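Local coordinates for protein endo-1,4-b-d-mannanase (Trichoderma reesei, PDB 1QNR) that hydrolyses internal beta-1,4-mannosidic bonds of mannan polysaccharides, as an endo-acting glycoside hydrolase of family 5, at residues 133-138 and 177-182. Residues are numbered along the deposited sequence; the frame is centred on the assembly and turned at random.
With NAG (2-acetamido-2-deoxy-beta-D-glucopyranose), chain F.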
# COMPACT_ATOMS: atom_id res chain seq x y z
N THR A 133 5.37 21.79 -0.06
CA THR A 133 6.26 22.15 1.08
C THR A 133 6.03 21.23 2.27
O THR A 133 6.85 21.25 3.22
CB THR A 133 6.09 23.61 1.54
OG1 THR A 133 4.82 23.82 2.11
CG2 THR A 133 6.28 24.56 0.33
N TRP A 134 5.00 20.36 2.27
CA TRP A 134 4.72 19.44 3.37
C TRP A 134 5.94 18.63 3.78
O TRP A 134 6.24 18.45 5.00
CB TRP A 134 3.58 18.45 2.96
CG TRP A 134 3.25 17.43 4.08
CD1 TRP A 134 2.40 17.61 5.10
CD2 TRP A 134 3.69 16.06 4.16
NE1 TRP A 134 2.36 16.47 5.95
CE2 TRP A 134 3.10 15.50 5.32
CE3 TRP A 134 4.54 15.27 3.37
CZ2 TRP A 134 3.39 14.18 5.73
CZ3 TRP A 134 4.75 13.94 3.77
CH2 TRP A 134 4.17 13.39 4.92
N TYR A 135 6.72 18.16 2.80
CA TYR A 135 7.89 17.30 3.04
C TYR A 135 8.95 17.96 3.92
O TYR A 135 9.73 17.20 4.55
CB TYR A 135 8.53 16.87 1.70
CG TYR A 135 7.58 15.94 0.91
CD1 TYR A 135 7.46 14.58 1.18
CD2 TYR A 135 6.77 16.49 -0.11
CE1 TYR A 135 6.54 13.78 0.50
CE2 TYR A 135 5.85 15.69 -0.82
CZ TYR A 135 5.76 14.33 -0.50
OH TYR A 135 4.84 13.50 -1.15
N THR A 136 9.01 19.31 3.93
CA THR A 136 10.06 19.99 4.73
C THR A 136 9.41 20.93 5.72
O THR A 136 10.11 21.85 6.28
CB THR A 136 10.98 20.80 3.77
OG1 THR A 136 10.27 21.69 2.90
CG2 THR A 136 11.82 19.85 2.95
N ASN A 137 8.12 20.81 6.03
CA ASN A 137 7.40 21.62 7.04
C ASN A 137 7.69 21.03 8.43
O ASN A 137 7.28 19.88 8.71
CB ASN A 137 5.90 21.64 6.69
CG ASN A 137 4.99 22.38 7.64
OD1 ASN A 137 5.17 22.29 8.87
ND2 ASN A 137 3.99 23.06 7.10
N THR A 138 8.47 21.78 9.29
CA THR A 138 8.89 21.13 10.54
C THR A 138 7.74 20.70 11.46
O THR A 138 7.79 19.59 12.01
CB THR A 138 9.82 22.11 11.35
OG1 THR A 138 10.92 22.50 10.45
CG2 THR A 138 10.31 21.40 12.60
N THR A 177 13.15 16.03 -8.02
CA THR A 177 12.96 14.66 -7.50
C THR A 177 13.77 14.37 -6.24
O THR A 177 13.49 13.41 -5.46
CB THR A 177 13.31 13.61 -8.57
OG1 THR A 177 14.72 13.71 -8.86
CG2 THR A 177 12.47 13.72 -9.85
N ASP A 178 14.70 15.26 -5.86
CA ASP A 178 15.52 15.07 -4.64
C ASP A 178 14.68 15.36 -3.40
O ASP A 178 15.11 14.96 -2.28
CB ASP A 178 16.76 16.02 -4.66
CG ASP A 178 17.75 15.69 -3.56
OD1 ASP A 178 18.21 14.55 -3.49
OD2 ASP A 178 18.05 16.65 -2.79
N VAL A 179 13.56 16.10 -3.47
CA VAL A 179 12.80 16.35 -2.22
C VAL A 179 12.25 15.00 -1.70
O VAL A 179 12.51 14.71 -0.49
CB VAL A 179 11.64 17.29 -2.49
CG1 VAL A 179 10.69 17.52 -1.30
CG2 VAL A 179 12.12 18.68 -3.00
N ILE A 180 11.62 14.20 -2.52
CA ILE A 180 11.19 12.86 -2.02
C ILE A 180 12.34 11.96 -1.78
O ILE A 180 12.31 11.17 -0.79
CB ILE A 180 10.11 12.23 -2.98
CG1 ILE A 180 8.78 12.98 -2.71
CG2 ILE A 180 10.02 10.70 -2.72
CD1 ILE A 180 7.63 12.69 -3.68
N VAL A 181 13.51 12.03 -2.49
CA VAL A 181 14.65 11.14 -2.11
C VAL A 181 15.10 11.46 -0.69
O VAL A 181 15.30 10.53 0.12
CB VAL A 181 15.81 11.29 -3.11
CG1 VAL A 181 17.02 10.51 -2.59
CG2 VAL A 181 15.45 10.76 -4.52
N GLN A 182 15.30 12.73 -0.33
CA GLN A 182 15.80 13.07 1.00
C GLN A 182 14.78 12.80 2.08
O GLN A 182 15.16 12.25 3.15
CB GLN A 182 16.31 14.56 1.12
CG GLN A 182 17.50 14.89 0.18
CD GLN A 182 18.62 13.88 0.24
OE1 GLN A 182 19.07 13.43 1.34
NE2 GLN A 182 19.10 13.36 -0.90
C1 NAG F . 3.78 26.05 -2.85
C2 NAG F . 3.54 26.67 -4.21
C3 NAG F . 4.92 26.80 -4.82
C4 NAG F . 5.72 27.68 -3.84
C5 NAG F . 5.88 26.97 -2.46
C6 NAG F . 6.70 27.83 -1.51
C7 NAG F . 1.42 26.30 -5.46
C8 NAG F . 0.64 25.33 -6.27
N2 NAG F . 2.57 25.80 -4.90
O3 NAG F . 4.75 27.51 -6.06
O4 NAG F . 7.04 27.97 -4.32
O5 NAG F . 4.55 26.85 -1.95
O6 NAG F . 6.10 29.07 -1.33
O7 NAG F . 1.09 27.40 -5.32
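Tyr135 reaches from a short 3-10 turn to helix 178-194, near its start, where Val179 and Ile180 receive it. Ile180 lays CG1 over one face of the phenol ring in a CH-pi contact, 4.2 Å from CG1 to the ring centroid of Tyr135 and 21° off the normal, displaced toward the rim on the CE1 and CZ side. With CG1 anti to its own carbonyl carbon (chi1 -75°) and the chain then extended, Ile180 runs on along the ring until CD1 lies 3.9 Å from Tyr135 OH. Val179 works at the other end of the tyrosine: its CG1 sits 3.8 Å from Tyr135 CB and meets the ring obliquely. In the TIM-barrel fold of family 5, this joins the loop between helices 119-127 and 138-155 to the helix that follows strand 161-165. On the opposite face Trp134 brings the edge of its indole, CE3 standing 3.7 Å above the Tyr135 ring plane near the rim. The Tyr135 hydroxyl is hydrogen-bonded to Arg171 O, and Trp183 packs edge-to-face with the ring. Thr133 points away from the helix, and its CG2 lies 3.7 Å from O5 of a protein-linked NAG.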